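PDB 1JK0: ribonucleoside-diphosphate reductase small chain 2, which serves as a small subunit of yeast ribonucleotide reductase, which makes deoxyribonucleotides, and is required for folding of its partner RNR2 and assembly with the large subunits. Local coordinates for residues M29-R34 and P39-E44; K50-S55 and R220-D225; E60-A65 and A210-N215; M133-F138 and N144-K149; R178-A183 and K241-I246. One frame throughout, in Å; residues are numbered along the deposited sequence.

Contact 1: M29-R34 and P39-E44; sequences MENSRR and PIKYHE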
# COMPACT_ATOMS: atom_id res chain seq x y z
N MET B 29 19.19 -3.25 9.17
CA MET B 29 20.19 -3.11 8.12
C MET B 29 19.58 -3.22 6.74
O MET B 29 18.39 -3.46 6.58
CB MET B 29 21.25 -4.20 8.29
CG MET B 29 22.68 -3.70 8.33
SD MET B 29 23.76 -5.03 8.91
CE MET B 29 23.90 -6.02 7.40
N GLU B 30 20.44 -3.03 5.74
CA GLU B 30 20.03 -3.10 4.34
C GLU B 30 19.76 -4.53 3.91
O GLU B 30 20.14 -5.49 4.59
CB GLU B 30 21.12 -2.49 3.45
CG GLU B 30 21.41 -1.03 3.72
CD GLU B 30 22.58 -0.52 2.90
OE1 GLU B 30 22.62 -0.80 1.68
OE2 GLU B 30 23.46 0.18 3.47
N ASN B 31 19.09 -4.65 2.77
CA ASN B 31 18.74 -5.94 2.17
C ASN B 31 18.97 -5.81 0.66
O ASN B 31 18.71 -6.73 -0.10
CB ASN B 31 17.26 -6.28 2.44
CG ASN B 31 17.07 -7.28 3.60
OD1 ASN B 31 17.59 -7.08 4.71
ND2 ASN B 31 16.32 -8.35 3.34
N SER B 32 19.47 -4.63 0.26
CA SER B 32 19.75 -4.30 -1.13
C SER B 32 20.18 -5.49 -2.00
O SER B 32 20.64 -6.51 -1.48
CB SER B 32 20.84 -3.22 -1.19
OG SER B 32 21.22 -2.90 -2.51
N ARG B 33 20.00 -5.35 -3.31
CA ARG B 33 20.38 -6.36 -4.30
C ARG B 33 19.44 -7.57 -4.41
O ARG B 33 19.63 -8.40 -5.30
CB ARG B 33 21.81 -6.85 -4.04
CG ARG B 33 22.53 -7.40 -5.28
CD ARG B 33 22.73 -6.29 -6.30
NE ARG B 33 23.37 -6.76 -7.53
CZ ARG B 33 23.45 -6.03 -8.64
NH1 ARG B 33 22.93 -4.80 -8.66
NH2 ARG B 33 24.04 -6.52 -9.72
N ARG B 34 18.45 -7.69 -3.52
CA ARG B 34 17.52 -8.82 -3.58
C ARG B 34 16.31 -8.48 -4.47
O ARG B 34 15.26 -8.06 -3.99
CB ARG B 34 17.05 -9.23 -2.17
CG ARG B 34 15.89 -10.22 -2.20
CD ARG B 34 15.86 -11.20 -1.03
NE ARG B 34 15.50 -10.60 0.25
CZ ARG B 34 14.48 -11.01 1.01
NH1 ARG B 34 13.68 -12.01 0.63
NH2 ARG B 34 14.29 -10.42 2.19
N PRO B 39 12.98 -16.36 -2.64
CA PRO B 39 13.72 -17.30 -1.77
C PRO B 39 13.67 -16.50 -0.44
O PRO B 39 14.51 -15.63 -0.20
CB PRO B 39 15.10 -17.36 -2.42
CG PRO B 39 14.77 -17.12 -3.90
CD PRO B 39 13.75 -16.01 -3.85
N ILE B 40 12.66 -16.77 0.39
CA ILE B 40 12.47 -16.04 1.64
C ILE B 40 13.62 -16.06 2.64
O ILE B 40 14.11 -17.13 3.02
CB ILE B 40 11.18 -16.51 2.39
CG1 ILE B 40 9.96 -15.84 1.77
CG2 ILE B 40 11.23 -16.10 3.85
CD1 ILE B 40 9.27 -16.66 0.72
N LYS B 41 14.03 -14.87 3.09
CA LYS B 41 15.11 -14.76 4.06
C LYS B 41 14.58 -14.63 5.49
O LYS B 41 15.28 -14.98 6.44
CB LYS B 41 16.00 -13.56 3.75
CG LYS B 41 17.31 -13.57 4.54
CD LYS B 41 18.08 -12.26 4.38
CE LYS B 41 19.49 -12.40 4.94
NZ LYS B 41 20.33 -13.35 4.16
N TYR B 42 13.35 -14.13 5.64
CA TYR B 42 12.76 -13.97 6.97
C TYR B 42 11.50 -14.82 7.12
O TYR B 42 10.38 -14.29 7.16
CB TYR B 42 12.43 -12.51 7.24
CG TYR B 42 13.66 -11.63 7.29
CD1 TYR B 42 14.13 -11.02 6.13
CD2 TYR B 42 14.37 -11.45 8.48
CE1 TYR B 42 15.30 -10.24 6.15
CE2 TYR B 42 15.54 -10.67 8.51
CZ TYR B 42 16.00 -10.07 7.34
OH TYR B 42 17.17 -9.34 7.33
N HIS B 43 11.72 -16.13 7.27
CA HIS B 43 10.64 -17.10 7.39
C HIS B 43 9.62 -16.78 8.46
O HIS B 43 8.42 -16.91 8.25
CB HIS B 43 11.23 -18.48 7.63
CG HIS B 43 12.16 -18.93 6.54
ND1 HIS B 43 11.75 -19.09 5.24
CD2 HIS B 43 13.48 -19.21 6.56
CE1 HIS B 43 12.79 -19.44 4.50
NE2 HIS B 43 13.85 -19.52 5.28
N GLU B 44 10.11 -16.37 9.61
CA GLU B 44 9.28 -16.03 10.76
C GLU B 44 8.30 -14.89 10.50
O GLU B 44 7.10 -15.08 10.64
CB GLU B 44 10.17 -15.68 11.97
CG GLU B 44 11.68 -15.56 11.67
CD GLU B 44 12.07 -14.44 10.70
OE1 GLU B 44 12.95 -13.63 11.03
OE2 GLU B 44 11.51 -14.36 9.60
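The guanidinium of Arg34 is pressed against the chain at Lys41 and Tyr42, and this is the close-packed part of the contact. Bends at chi2 and chi3 (72°) swing the group across, so that one of its faces lies against the aliphatic root of Lys41, with Arg34 NH2 3.9 Å from Lys41 CB. The same NH2 meets the Tyr42 ring at its edge, 4.0 Å from CD1, and the two planes are inclined by 39°; this is not a cation-pi stack. Arginine suits the place because its flat end can pack while its charge is answered elsewhere: NH2 forms a salt bridge with Glu112, whose other carboxylate oxygen accepts from the backbone N of both Lys41 and Tyr42. Replacing it with alanine would take away the guanidinium, which would probably leave Glu112 without its charged mate and the ring edge with one neighbour fewer. The other side is loose. The poorly ordered amide of Asn31 lies near the edge of the Tyr42 ring, and the Lys41 chain, after touching through CB, leads its ammonium away. Ser32 and Arg33 form the exposed middle of a type II beta turn from Asn31 to Arg34. Taken together, this is a loop doubling back beside the start of helix 43-54, where Tyr42 is the N-cap residue and a carboxylate from helix 111-138 holds the last backbone N-H groups before the helix.

Contact 2: K50-S55 and R220-D225; sequences KKVEAS and RGAYTD
A small, buried, wholly apolar helix-to-helix contact joins Val52 near the end of helix 43-54 to Ala222 and Tyr223 in the middle of helix 207-232, inside the helical body of the ferritin-like fold. One methyl does the touching: Val52 CG1 lies 4.1 Å from Ala222 CB and 4.4 Å from Tyr223 CE2, the latter approached obliquely. Its rotation places CG1 anti to the carbonyl carbon (chi1 -56°), pointing at the neighbouring helix. The residue types fit: valine is short and apolar, and one of its methyls fits between the alanine and the tyrosine ring, while alanine keeps the surface of helix 207-232 low, letting the backbones come to 7.5 Å between Val52 CA and Ala222 CA. Two backbone carbonyls nearby each take a second bond from a local hydroxyl. At the end of helix 43-54, Ser55 OG donates to Val52 O over 3.0 Å, and Ser55 N reaches that oxygen from the same face. Thr224 OG1 likewise donates to Arg220 O at 2.9 Å, but from the face opposite to Thr224 N. On another side of helix 43-54, Lys50 NZ and Glu53 OE1 form a salt bridge of 3.2 Å, and Lys50 also pairs with acidic side chains of the other protein's chain. Helix 111-138 adds further apolar cover, with Phe116 and Phe119 packing on Val52 and Met123 on Tyr223, while helix 175-188 covers Tyr223 and Thr224 through Glu186.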
# COMPACT_ATOMS: atom_id res chain seq x y z
N LYS B 50 1.57 -14.17 6.38
CA LYS B 50 0.62 -15.11 5.78
C LYS B 50 -0.54 -15.39 6.71
O LYS B 50 -1.68 -15.52 6.28
CB LYS B 50 1.31 -16.43 5.43
CG LYS B 50 2.22 -16.30 4.23
CD LYS B 50 1.41 -15.88 3.00
CE LYS B 50 2.29 -15.47 1.84
NZ LYS B 50 1.43 -15.18 0.66
N LYS B 51 -0.24 -15.44 8.00
CA LYS B 51 -1.26 -15.71 8.98
C LYS B 51 -2.31 -14.60 9.07
O LYS B 51 -3.50 -14.88 9.18
CB LYS B 51 -0.61 -15.95 10.34
CG LYS B 51 -1.54 -16.59 11.35
CD LYS B 51 -0.90 -16.76 12.72
CE LYS B 51 -1.87 -17.44 13.67
NZ LYS B 51 -2.26 -18.79 13.17
N VAL B 52 -1.89 -13.34 9.03
CA VAL B 52 -2.89 -12.27 9.09
C VAL B 52 -3.56 -12.12 7.74
O VAL B 52 -4.73 -11.75 7.68
CB VAL B 52 -2.29 -10.89 9.56
CG1 VAL B 52 -1.61 -11.06 10.90
CG2 VAL B 52 -1.33 -10.34 8.54
N GLU B 53 -2.84 -12.43 6.65
CA GLU B 53 -3.40 -12.33 5.30
C GLU B 53 -4.57 -13.31 5.16
O GLU B 53 -5.57 -13.01 4.51
CB GLU B 53 -2.33 -12.63 4.24
CG GLU B 53 -2.70 -12.20 2.79
CD GLU B 53 -1.72 -12.71 1.71
OE1 GLU B 53 -0.60 -13.14 2.05
OE2 GLU B 53 -2.07 -12.68 0.51
N ALA B 54 -4.46 -14.48 5.78
CA ALA B 54 -5.51 -15.49 5.71
C ALA B 54 -6.77 -15.10 6.48
O ALA B 54 -7.86 -15.57 6.16
CB ALA B 54 -5.00 -16.82 6.22
N SER B 55 -6.62 -14.25 7.50
CA SER B 55 -7.76 -13.84 8.32
C SER B 55 -8.48 -12.60 7.80
O SER B 55 -9.42 -12.12 8.45
CB SER B 55 -7.29 -13.56 9.74
OG SER B 55 -6.67 -12.27 9.85
N ARG B 220 -5.40 -7.59 16.77
CA ARG B 220 -4.61 -6.69 17.60
C ARG B 220 -3.58 -7.53 18.34
O ARG B 220 -2.45 -7.11 18.56
CB ARG B 220 -5.53 -5.93 18.57
CG ARG B 220 -6.37 -4.83 17.90
CD ARG B 220 -5.48 -3.69 17.44
NE ARG B 220 -6.16 -2.69 16.61
CZ ARG B 220 -7.22 -1.98 16.98
NH1 ARG B 220 -7.75 -1.10 16.14
NH2 ARG B 220 -7.76 -2.14 18.18
N GLY B 221 -3.98 -8.74 18.71
CA GLY B 221 -3.07 -9.63 19.39
C GLY B 221 -1.91 -9.93 18.49
O GLY B 221 -0.75 -9.82 18.90
N ALA B 222 -2.22 -10.32 17.24
CA ALA B 222 -1.19 -10.64 16.25
C ALA B 222 -0.30 -9.43 16.02
O ALA B 222 0.92 -9.55 16.02
CB ALA B 222 -1.82 -11.07 14.95
N TYR B 223 -0.90 -8.26 15.81
CA TYR B 223 -0.08 -7.07 15.58
C TYR B 223 0.85 -6.82 16.77
O TYR B 223 1.94 -6.27 16.60
CB TYR B 223 -0.95 -5.82 15.33
CG TYR B 223 -1.94 -5.93 14.19
CD1 TYR B 223 -3.12 -5.19 14.21
CD2 TYR B 223 -1.73 -6.79 13.11
CE1 TYR B 223 -4.06 -5.30 13.20
CE2 TYR B 223 -2.67 -6.91 12.09
CZ TYR B 223 -3.83 -6.16 12.15
OH TYR B 223 -4.80 -6.29 11.19
N THR B 224 0.45 -7.22 17.98
CA THR B 224 1.31 -7.01 19.15
C THR B 224 2.42 -8.05 19.11
O THR B 224 3.59 -7.72 19.29
CB THR B 224 0.53 -7.14 20.50
OG1 THR B 224 -0.53 -6.17 20.55
CG2 THR B 224 1.47 -6.87 21.68
N ASP B 225 2.05 -9.30 18.84
CA ASP B 225 3.03 -10.38 18.73
C ASP B 225 4.10 -10.04 17.72
O ASP B 225 5.28 -10.27 17.96
CB ASP B 225 2.38 -11.67 18.26
CG ASP B 225 2.12 -12.63 19.39
OD1 ASP B 225 2.92 -12.63 20.35
OD2 ASP B 225 1.12 -13.39 19.30

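Contact 3: E60-A65 and A210-N215; sequences EEIELA and AMANRN
Ile62 points its CG1 branch anti to its carbonyl carbon (chi1 -73°) and extends it fully, which sets CD1 on Ala212 of helix 207-232. Met211 runs straight out from the helix and then bends at chi3 (-90°), bringing its sulfur beside the loop. CD1 of Ile62 packs on both CB and CA of Ala212, 3.6 Å from the latter; a residue without a longer side chain suits this place, since the isoleucine tip rests directly on the helix backbone. The sulfur is more peripheral: Met211 SD lies 3.8 Å from Glu61 O and 4.4 Å from Ile62 CG1, a flexible thioether lining the exposed margin while Ile62 and Ala212 stay buried. Val130 of helix 111-138 touches both Ile62 and Ala212, and Trp57 also packs on Ile62. Here an irregular loop lies against two helices of the ferritin-like bundle, with Ile62 as its buried point of contact and Ala212 about 7 Å, side chain to side chain, from Tyr131, the predicted active-site residue.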
# COMPACT_ATOMS: atom_id res chain seq x y z
N GLU B 60 -18.54 -5.57 5.81
CA GLU B 60 -19.67 -6.25 5.17
C GLU B 60 -19.89 -7.64 5.74
O GLU B 60 -21.02 -8.10 5.81
CB GLU B 60 -19.46 -6.37 3.66
CG GLU B 60 -19.64 -5.09 2.85
CD GLU B 60 -18.53 -4.07 3.06
OE1 GLU B 60 -18.62 -2.98 2.45
OE2 GLU B 60 -17.58 -4.35 3.82
N GLU B 61 -18.82 -8.32 6.13
CA GLU B 61 -18.94 -9.67 6.68
C GLU B 61 -19.51 -9.65 8.08
O GLU B 61 -19.58 -10.68 8.76
CB GLU B 61 -17.57 -10.38 6.67
CG GLU B 61 -17.22 -10.98 5.31
CD GLU B 61 -15.93 -11.77 5.31
OE1 GLU B 61 -15.75 -12.59 4.37
OE2 GLU B 61 -15.08 -11.60 6.21
N ILE B 62 -19.92 -8.46 8.52
CA ILE B 62 -20.50 -8.27 9.84
C ILE B 62 -21.93 -7.77 9.75
O ILE B 62 -22.21 -6.82 9.02
CB ILE B 62 -19.68 -7.25 10.65
CG1 ILE B 62 -18.37 -7.89 11.09
CG2 ILE B 62 -20.48 -6.78 11.85
CD1 ILE B 62 -17.48 -6.97 11.90
N GLU B 63 -22.82 -8.41 10.50
CA GLU B 63 -24.23 -8.05 10.52
C GLU B 63 -24.63 -7.31 11.81
O GLU B 63 -24.56 -7.86 12.91
CB GLU B 63 -25.10 -9.29 10.38
CG GLU B 63 -26.57 -8.97 10.23
CD GLU B 63 -26.86 -8.23 8.94
OE1 GLU B 63 -27.00 -8.90 7.90
OE2 GLU B 63 -26.92 -6.99 8.97
N LEU B 64 -25.03 -6.05 11.67
CA LEU B 64 -25.45 -5.28 12.83
C LEU B 64 -26.96 -5.21 12.84
O LEU B 64 -27.56 -4.78 13.82
CB LEU B 64 -24.88 -3.87 12.77
CG LEU B 64 -23.37 -3.74 12.93
CD1 LEU B 64 -23.04 -2.25 13.05
CD2 LEU B 64 -22.91 -4.50 14.17
N ALA B 65 -27.57 -5.61 11.74
CA ALA B 65 -29.02 -5.60 11.66
C ALA B 65 -29.44 -6.64 12.68
O ALA B 65 -28.70 -7.58 12.94
CB ALA B 65 -29.48 -6.01 10.26
N ALA B 210 -20.12 -8.64 18.79
CA ALA B 210 -19.38 -9.78 19.30
C ALA B 210 -18.34 -10.30 18.30
O ALA B 210 -17.18 -10.47 18.66
CB ALA B 210 -20.35 -10.89 19.68
N MET B 211 -18.76 -10.54 17.05
CA MET B 211 -17.84 -11.03 16.02
C MET B 211 -16.80 -9.96 15.71
O MET B 211 -15.61 -10.25 15.60
CB MET B 211 -18.59 -11.39 14.74
CG MET B 211 -17.74 -12.11 13.69
SD MET B 211 -18.53 -12.18 12.05
CE MET B 211 -19.46 -13.73 12.14
N ALA B 212 -17.26 -8.72 15.57
CA ALA B 212 -16.38 -7.60 15.29
C ALA B 212 -15.33 -7.49 16.38
O ALA B 212 -14.17 -7.23 16.11
CB ALA B 212 -17.16 -6.31 15.19
N ASN B 213 -15.75 -7.69 17.63
CA ASN B 213 -14.81 -7.60 18.74
C ASN B 213 -13.89 -8.81 18.75
O ASN B 213 -12.68 -8.66 18.90
CB ASN B 213 -15.55 -7.50 20.07
CG ASN B 213 -14.61 -7.18 21.23
OD1 ASN B 213 -14.11 -6.06 21.34
ND2 ASN B 213 -14.36 -8.17 22.08
N ARG B 214 -14.44 -10.00 18.61
CA ARG B 214 -13.62 -11.20 18.61
C ARG B 214 -12.45 -11.04 17.62
O ARG B 214 -11.30 -11.35 17.94
CB ARG B 214 -14.46 -12.42 18.23
CG ARG B 214 -13.86 -13.78 18.59
CD ARG B 214 -14.84 -14.95 18.31
NE ARG B 214 -16.16 -14.76 18.92
CZ ARG B 214 -17.23 -14.29 18.28
NH1 ARG B 214 -17.16 -13.99 16.99
NH2 ARG B 214 -18.37 -14.10 18.92
N ASN B 215 -12.76 -10.52 16.43
CA ASN B 215 -11.77 -10.31 15.37
C ASN B 215 -10.67 -9.29 15.65
O ASN B 215 -9.49 -9.58 15.54
CB ASN B 215 -12.45 -9.87 14.07
CG ASN B 215 -13.31 -10.93 13.48
OD1 ASN B 215 -13.07 -12.12 13.69
ND2 ASN B 215 -14.30 -10.52 12.72

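Contact 4: M133-F138 and N144-K149; sequences MMVDAF and NIPLFK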
# COMPACT_ATOMS: atom_id res chain seq x y z
N MET B 133 -19.80 2.27 11.74
CA MET B 133 -21.10 1.68 11.46
C MET B 133 -21.92 1.48 12.72
O MET B 133 -23.14 1.67 12.71
CB MET B 133 -20.94 0.32 10.78
CG MET B 133 -20.04 0.34 9.57
SD MET B 133 -20.46 -1.01 8.50
CE MET B 133 -20.25 -2.38 9.61
N MET B 134 -21.27 1.07 13.80
CA MET B 134 -21.96 0.85 15.06
C MET B 134 -22.46 2.19 15.59
O MET B 134 -23.62 2.34 15.98
CB MET B 134 -21.01 0.19 16.06
CG MET B 134 -20.29 -1.01 15.46
SD MET B 134 -19.46 -2.07 16.65
CE MET B 134 -20.38 -3.60 16.40
N VAL B 135 -21.58 3.18 15.57
CA VAL B 135 -21.92 4.53 16.00
C VAL B 135 -23.14 5.01 15.20
O VAL B 135 -23.96 5.78 15.70
CB VAL B 135 -20.70 5.48 15.79
CG1 VAL B 135 -21.13 6.93 15.86
CG2 VAL B 135 -19.63 5.20 16.84
N ASP B 136 -23.26 4.53 13.96
CA ASP B 136 -24.36 4.93 13.07
C ASP B 136 -25.66 4.13 13.29
O ASP B 136 -26.73 4.70 13.46
CB ASP B 136 -23.90 4.79 11.61
CG ASP B 136 -24.70 5.67 10.66
OD1 ASP B 136 -24.49 6.90 10.65
OD2 ASP B 136 -25.55 5.12 9.92
N ALA B 137 -25.56 2.80 13.28
CA ALA B 137 -26.74 1.96 13.46
C ALA B 137 -27.30 2.04 14.87
O ALA B 137 -28.48 1.76 15.10
CB ALA B 137 -26.39 0.51 13.13
N PHE B 138 -26.46 2.43 15.81
CA PHE B 138 -26.87 2.51 17.20
C PHE B 138 -27.30 3.90 17.63
O PHE B 138 -28.47 4.14 17.91
CB PHE B 138 -25.75 2.01 18.10
CG PHE B 138 -25.36 0.58 17.86
CD1 PHE B 138 -24.30 0.01 18.56
CD2 PHE B 138 -26.07 -0.21 16.96
CE1 PHE B 138 -23.96 -1.33 18.37
CE2 PHE B 138 -25.73 -1.54 16.76
CZ PHE B 138 -24.68 -2.10 17.47
N ASN B 144 -24.54 13.46 17.32
CA ASN B 144 -24.98 14.29 18.42
C ASN B 144 -25.00 13.52 19.74
O ASN B 144 -24.57 14.03 20.77
CB ASN B 144 -26.38 14.87 18.14
CG ASN B 144 -27.02 15.51 19.38
OD1 ASN B 144 -27.53 14.82 20.26
ND2 ASN B 144 -26.98 16.84 19.44
N ILE B 145 -25.50 12.29 19.71
CA ILE B 145 -25.54 11.51 20.93
C ILE B 145 -24.15 11.26 21.51
O ILE B 145 -23.96 11.33 22.73
CB ILE B 145 -26.26 10.16 20.71
CG1 ILE B 145 -27.67 10.40 20.15
CG2 ILE B 145 -26.34 9.41 22.04
CD1 ILE B 145 -27.71 10.97 18.75
N PRO B 146 -23.15 10.96 20.65
CA PRO B 146 -21.80 10.73 21.19
C PRO B 146 -21.24 11.98 21.87
O PRO B 146 -20.84 12.95 21.21
CB PRO B 146 -21.00 10.33 19.95
CG PRO B 146 -22.01 9.63 19.12
CD PRO B 146 -23.22 10.53 19.25
N LEU B 147 -21.22 11.96 23.19
CA LEU B 147 -20.74 13.08 23.98
C LEU B 147 -19.25 13.35 23.79
O LEU B 147 -18.87 14.37 23.21
CB LEU B 147 -21.04 12.84 25.46
CG LEU B 147 -21.53 14.03 26.29
CD1 LEU B 147 -21.99 13.52 27.64
CD2 LEU B 147 -20.43 15.07 26.43
N PHE B 148 -18.41 12.43 24.28
CA PHE B 148 -16.95 12.58 24.18
C PHE B 148 -16.43 13.07 22.83
O PHE B 148 -15.41 13.76 22.76
CB PHE B 148 -16.25 11.26 24.57
CG PHE B 148 -14.76 11.24 24.27
CD1 PHE B 148 -14.29 10.81 23.02
CD2 PHE B 148 -13.83 11.66 25.22
CE1 PHE B 148 -12.91 10.81 22.73
CE2 PHE B 148 -12.46 11.67 24.94
CZ PHE B 148 -12.00 11.24 23.69
N LYS B 149 -17.13 12.73 21.75
CA LYS B 149 -16.71 13.13 20.41
C LYS B 149 -16.32 14.62 20.34
O LYS B 149 -15.39 14.99 19.62
CB LYS B 149 -17.82 12.81 19.41
CG LYS B 149 -17.35 12.51 17.98
CD LYS B 149 -16.75 11.12 17.87
CE LYS B 149 -17.73 10.05 18.32
NZ LYS B 149 -19.02 10.10 17.59
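The chain that follows helix 111-138 folds back on the end of that helix, and this return is held at Val135, which meets Pro146 and Lys149. Both touches come from a single methyl: Val135 CG1 lies 4.3 Å from Pro146 CG and 4.2 Å from Lys149 NZ. That methyl sits anti to the backbone N (chi1 164°), directed at the returning loop. The proline offers a compact, rigid ring whose CG presents itself to the valine, and the lysine, bent at chi2, chi3 and chi4, curls round to meet the methyl tip to tip. Val135 also packs on Leu86, and Lys149 on Ala87, so helix 78-89 adjoins both halves; Lys149 reaches a polar side chain of the partner subunit as well. The side chain of Val135 is about 6 Å from that of Tyr131, predicted to be the active-site residue. Between the two segments the chemistry is thin: directionless van der Waals contact over just 69 Å², with a methyl that offers the ammonium no acceptor, so shape rather than bonding sets the fit.

Contact 5: R178-A183 and K241-I246; sequences RLVAFA and KIIEKI
Ile246 supplies the bump and Ala181 the hollow where helix 240-258 lies against helix 175-188. The CG2 branch of the isoleucine settles on the short alanine, 3.7 Å from Ala181 CA and 3.9 Å from its CB, practically touching the backbone; alanine suits the place because its single methyl leaves the dip that admits the branch. Just beside this, Val180 projects the other way. It faces Ile243 and Ile246, which are one turn apart: Val180 CG1 meets Ile243 CG2 at 3.9 Å, the two side chains crossing at about a right angle, while Ile246 CD1 stands 4.3 Å from Val180 CB. Ile246 can serve both neighbours because its branches divide: CG2, anti to the backbone N, goes to the alanine, and the extended CG1-CD1 arm goes to the valine. The helix segments run in roughly the same direction, 30° apart, with their axes 9.7 Å from each other. Phe163 of helix 155-166 packs on both Ala181 and Ile246, and Phe231 of helix 207-232 on Val180, adding aromatic neighbours. All four touching residues are buried and each brings only hydrocarbon: the joint relies on the hydrophobic effect and on complementary shape, with beta-branched residues giving firm, well-defined bumps.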
# COMPACT_ATOMS: atom_id res chain seq x y z
N ARG B 178 11.40 1.34 21.26
CA ARG B 178 10.21 1.74 20.51
C ARG B 178 9.35 0.51 20.22
O ARG B 178 8.13 0.61 20.16
CB ARG B 178 10.59 2.40 19.19
CG ARG B 178 11.54 3.57 19.31
CD ARG B 178 11.50 4.43 18.06
NE ARG B 178 12.38 3.98 16.98
CZ ARG B 178 13.69 4.15 16.98
NH1 ARG B 178 14.28 4.75 18.00
NH2 ARG B 178 14.42 3.73 15.95
N LEU B 179 9.98 -0.63 20.03
CA LEU B 179 9.23 -1.85 19.77
C LEU B 179 8.40 -2.22 20.99
O LEU B 179 7.19 -2.39 20.89
CB LEU B 179 10.19 -2.99 19.41
CG LEU B 179 10.05 -3.66 18.04
CD1 LEU B 179 9.55 -2.70 16.98
CD2 LEU B 179 11.39 -4.22 17.66
N VAL B 180 9.04 -2.32 22.15
CA VAL B 180 8.32 -2.67 23.38
C VAL B 180 7.16 -1.69 23.64
O VAL B 180 6.05 -2.11 23.99
CB VAL B 180 9.28 -2.69 24.59
CG1 VAL B 180 8.52 -3.11 25.84
CG2 VAL B 180 10.43 -3.65 24.33
N ALA B 181 7.40 -0.40 23.44
CA ALA B 181 6.36 0.60 23.64
C ALA B 181 5.21 0.34 22.67
O ALA B 181 4.04 0.33 23.05
CB ALA B 181 6.92 1.99 23.40
N PHE B 182 5.57 0.14 21.40
CA PHE B 182 4.58 -0.11 20.36
C PHE B 182 3.64 -1.25 20.77
O PHE B 182 2.43 -1.14 20.60
CB PHE B 182 5.29 -0.44 19.04
CG PHE B 182 4.38 -0.40 17.84
CD1 PHE B 182 4.53 -1.31 16.81
CD2 PHE B 182 3.38 0.58 17.75
CE1 PHE B 182 3.69 -1.26 15.69
CE2 PHE B 182 2.54 0.63 16.63
CZ PHE B 182 2.69 -0.29 15.60
N ALA B 183 4.20 -2.33 21.31
CA ALA B 183 3.40 -3.47 21.74
C ALA B 183 2.48 -3.10 22.90
O ALA B 183 1.36 -3.61 23.00
CB ALA B 183 4.30 -4.63 22.15
N LYS B 241 15.15 -3.88 32.90
CA LYS B 241 14.39 -2.95 33.74
C LYS B 241 13.61 -1.93 32.92
O LYS B 241 12.45 -1.66 33.22
CB LYS B 241 15.31 -2.24 34.75
CG LYS B 241 15.33 -2.87 36.16
CD LYS B 241 16.18 -2.09 37.16
CE LYS B 241 17.69 -2.22 36.91
NZ LYS B 241 18.26 -3.55 37.30
N ILE B 242 14.24 -1.37 31.89
CA ILE B 242 13.58 -0.39 31.03
C ILE B 242 12.29 -0.98 30.46
O ILE B 242 11.27 -0.30 30.36
CB ILE B 242 14.47 0.05 29.85
CG1 ILE B 242 15.79 0.60 30.38
CG2 ILE B 242 13.76 1.11 29.04
CD1 ILE B 242 16.76 1.01 29.30
N ILE B 243 12.34 -2.26 30.08
CA ILE B 243 11.17 -2.93 29.54
C ILE B 243 10.05 -2.81 30.57
O ILE B 243 9.02 -2.18 30.32
CB ILE B 243 11.44 -4.42 29.28
CG1 ILE B 243 12.53 -4.57 28.23
CG2 ILE B 243 10.15 -5.11 28.83
CD1 ILE B 243 12.88 -5.99 27.90
N GLU B 244 10.27 -3.42 31.73
CA GLU B 244 9.28 -3.37 32.79
C GLU B 244 8.93 -1.91 33.11
O GLU B 244 7.88 -1.63 33.68
CB GLU B 244 9.81 -4.07 34.04
CG GLU B 244 8.77 -4.23 35.13
CD GLU B 244 9.29 -5.04 36.31
OE1 GLU B 244 10.30 -4.63 36.92
OE2 GLU B 244 8.68 -6.08 36.62
N LYS B 245 9.81 -0.98 32.75
CA LYS B 245 9.57 0.44 33.01
C LYS B 245 8.63 1.04 31.96
O LYS B 245 7.91 2.00 32.24
CB LYS B 245 10.89 1.24 33.03
CG LYS B 245 11.74 1.05 34.29
CD LYS B 245 12.98 1.97 34.31
CE LYS B 245 12.60 3.46 34.40
NZ LYS B 245 13.76 4.39 34.37
N ILE B 246 8.64 0.47 30.76
CA ILE B 246 7.79 0.95 29.67
C ILE B 246 6.36 0.41 29.80
O ILE B 246 5.39 1.14 29.60
CB ILE B 246 8.37 0.55 28.31
CG1 ILE B 246 9.78 1.12 28.17
CG2 ILE B 246 7.48 1.08 27.18
CD1 ILE B 246 10.49 0.73 26.91

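Contact 1 closes along the chain before the others open. Contact 2 spans from helix 43-54 to helix 207-232 and encloses contact 3, which in turn encloses contact 4; contact 5 crosses both 2 and 3. Helix 43-54 serves contacts 1 and 2, whose centres are about 20 Å apart, and helix 207-232 serves 2 and 3, about 18 Å apart. Contacts 3 and 4 touch through Leu64 on Met133 and Met134, and contacts 2 and 5 through Thr224 on Ala183. Contacts 1 and 4 lie farthest apart, about 45 Å between centres. Long helices thus tie distant parts of the chain into one all-helical, ferritin-like body.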